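Local coordinates for protein secretin XcpQ (Pseudomonas aeruginosa, PDB 4E9J) that forms the outer-membrane channel of the type II secretion system, through which proteins such as elastase LasB are exported, at residues L66-Q71 with A143-A148. Residues are numbered along the deposited sequence; the frame is centred on the assembly and turned at random.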
loop_
_atom_site.group_PDB
_atom_site.type_symbol
_atom_site.label_atom_id
_atom_site.label_comp_id
_atom_site.label_asym_id
_atom_site.label_seq_id
_atom_site.Cartn_x
_atom_site.Cartn_y
_atom_site.Cartn_z
ATOM N N LEU A 66 -9.752 -5.475 22.639
ATOM C CA LEU A 66 -8.799 -6.587 22.631
ATOM C C LEU A 66 -8.230 -6.825 21.226
ATOM O O LEU A 66 -7.011 -6.958 21.061
ATOM C CB LEU A 66 -9.516 -7.855 23.150
ATOM C CG LEU A 66 -8.703 -9.131 23.256
ATOM C CD1 LEU A 66 -7.506 -8.927 24.151
ATOM C CD2 LEU A 66 -9.563 -10.274 23.793
ATOM N N SER A 67 -9.122 -6.841 20.214
ATOM C CA SER A 67 -8.737 -7.058 18.818
ATOM C C SER A 67 -7.877 -5.903 18.301
ATOM O O SER A 67 -6.941 -6.145 17.542
ATOM C CB SER A 67 -9.974 -7.248 17.947
ATOM O OG SER A 67 -10.754 -6.065 17.873
ATOM N N GLU A 68 -8.165 -4.663 18.724
ATOM C CA GLU A 68 -7.361 -3.510 18.320
ATOM C C GLU A 68 -5.985 -3.500 19.004
ATOM O O GLU A 68 -5.017 -3.055 18.381
ATOM C CB GLU A 68 -8.107 -2.181 18.478
ATOM C CG GLU A 68 -9.395 -2.112 17.669
ATOM C CD GLU A 68 -10.454 -1.140 18.159
ATOM O OE1 GLU A 68 -10.349 -0.655 19.308
ATOM O OE2 GLU A 68 -11.401 -0.866 17.385
ATOM N N VAL A 69 -5.868 -4.033 20.231
ATOM C CA VAL A 69 -4.570 -4.165 20.921
ATOM C C VAL A 69 -3.703 -5.157 20.124
ATOM O O VAL A 69 -2.501 -4.942 19.966
ATOM C CB VAL A 69 -4.740 -4.606 22.404
ATOM C CG1 VAL A 69 -3.406 -5.062 23.021
ATOM C CG2 VAL A 69 -5.369 -3.482 23.235
ATOM N N TYR A 70 -4.322 -6.234 19.613
ATOM C CA TYR A 70 -3.615 -7.217 18.807
ATOM C C TYR A 70 -3.137 -6.596 17.481
ATOM O O TYR A 70 -2.006 -6.853 17.074
ATOM C CB TYR A 70 -4.479 -8.456 18.563
ATOM C CG TYR A 70 -3.651 -9.619 18.062
ATOM C CD1 TYR A 70 -2.840 -10.350 18.928
ATOM C CD2 TYR A 70 -3.605 -9.932 16.710
ATOM C CE1 TYR A 70 -2.045 -11.405 18.465
ATOM C CE2 TYR A 70 -2.823 -10.991 16.240
ATOM C CZ TYR A 70 -2.030 -11.712 17.122
ATOM O OH TYR A 70 -1.227 -12.746 16.692
ATOM N N GLN A 71 -3.954 -5.728 16.846
ATOM C CA GLN A 71 -3.528 -5.023 15.624
ATOM C C GLN A 71 -2.313 -4.118 15.936
ATOM O O GLN A 71 -1.350 -4.081 15.164
ATOM C CB GLN A 71 -4.662 -4.153 15.034
ATOM C CG GLN A 71 -5.809 -4.926 14.396
ATOM C CD GLN A 71 -6.886 -3.954 13.958
ATOM O OE1 GLN A 71 -6.659 -3.085 13.102
ATOM N NE2 GLN A 71 -8.065 -4.028 14.565
ATOM N N ALA A 143 -0.464 2.079 9.322
ATOM C CA ALA A 143 -1.557 1.107 9.213
ATOM C C ALA A 143 -2.861 1.731 9.692
ATOM O O ALA A 143 -2.839 2.595 10.563
ATOM C CB ALA A 143 -1.251 -0.133 10.043
ATOM N N ALA A 144 -3.993 1.277 9.130
ATOM C CA ALA A 144 -5.325 1.716 9.534
ATOM C C ALA A 144 -5.910 0.768 10.580
ATOM O O ALA A 144 -5.653 -0.441 10.538
ATOM C CB ALA A 144 -6.255 1.755 8.329
ATOM N N VAL A 145 -6.708 1.316 11.504
ATOM C CA VAL A 145 -7.480 0.562 12.508
ATOM C C VAL A 145 -8.922 1.060 12.292
ATOM O O VAL A 145 -9.382 1.966 12.992
ATOM C CB VAL A 145 -6.991 0.778 13.963
ATOM C CG1 VAL A 145 -7.776 -0.102 14.938
ATOM C CG2 VAL A 145 -5.504 0.493 14.084
ATOM N N PRO A 146 -9.600 0.568 11.234
ATOM C CA PRO A 146 -10.944 1.095 10.911
ATOM C C PRO A 146 -12.016 0.998 11.997
ATOM O O PRO A 146 -12.843 1.894 12.059
ATOM C CB PRO A 146 -11.353 0.337 9.643
ATOM C CG PRO A 146 -10.202 -0.438 9.216
ATOM C CD PRO A 146 -9.159 -0.453 10.259
ATOM N N SER A 147 -11.959 -0.013 12.888
ATOM C CA SER A 147 -12.941 -0.161 13.966
ATOM C C SER A 147 -12.857 0.941 15.027
ATOM O O SER A 147 -13.869 1.241 15.664
ATOM C CB SER A 147 -12.849 -1.547 14.600
ATOM O OG SER A 147 -11.532 -1.912 14.992
ATOM N N ALA A 148 -11.668 1.553 15.211
ATOM C CA ALA A 148 -11.468 2.661 16.149
ATOM C C ALA A 148 -11.328 4.000 15.401
ATOM O O ALA A 148 -11.154 5.034 16.043
ATOM C CB ALA A 148 -10.223 2.409 16.977
HETATM O O HOH W 1 -9.825 -2.240 13.039
HETATM O O HOH W 2 -4.524 -2.599 11.737
#
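Ser147 OG is gripped by two groups at once: it donates to Glu68 OE2 at 2.6 Å and accepts a hydrogen bond from a water, also at 2.6 Å. The carboxylate receives the hydroxyl on its anti lone pair, the one turned away from OE1. OE1 in turn accepts from the backbone N of Ser65, just ahead of helix 66-79, so the two oxygens of one acid face different parts of the chain and the rotation of the group is probably restrained. With chi1 at 51°, Ser147 OG lies between its own backbone N and carbonyl carbon, the rotation that brings it up to the acid. The same water accepts from Gln71 NE2 at 2.9 Å and so links the amide to the serine indirectly.

The case illustrates how consecutive periplasmic domains of a secretin can meet through a few polar side chains and water: the helix is assigned to N0, whereas strand 141-145 and the turn after it are probably part of N1. Helix 66-71 and strand 143-145 run nearly antiparallel, at 176°, with axes 10.0 Å apart, a gap that long side chains and water bridge. Val145 supplies the apolar part. Its CG1, anti to the backbone N, meets Glu68 CG at 3.8 Å and also lies beside the amide oxygen, Gln71 OE1, at 3.7 Å, while Ala148 CB packs against the carboxylate of Glu68. One residue earlier in the strand, a second water donates both to Gln71 OE1 and, at 2.7 Å, to the carbonyl O of Ala144.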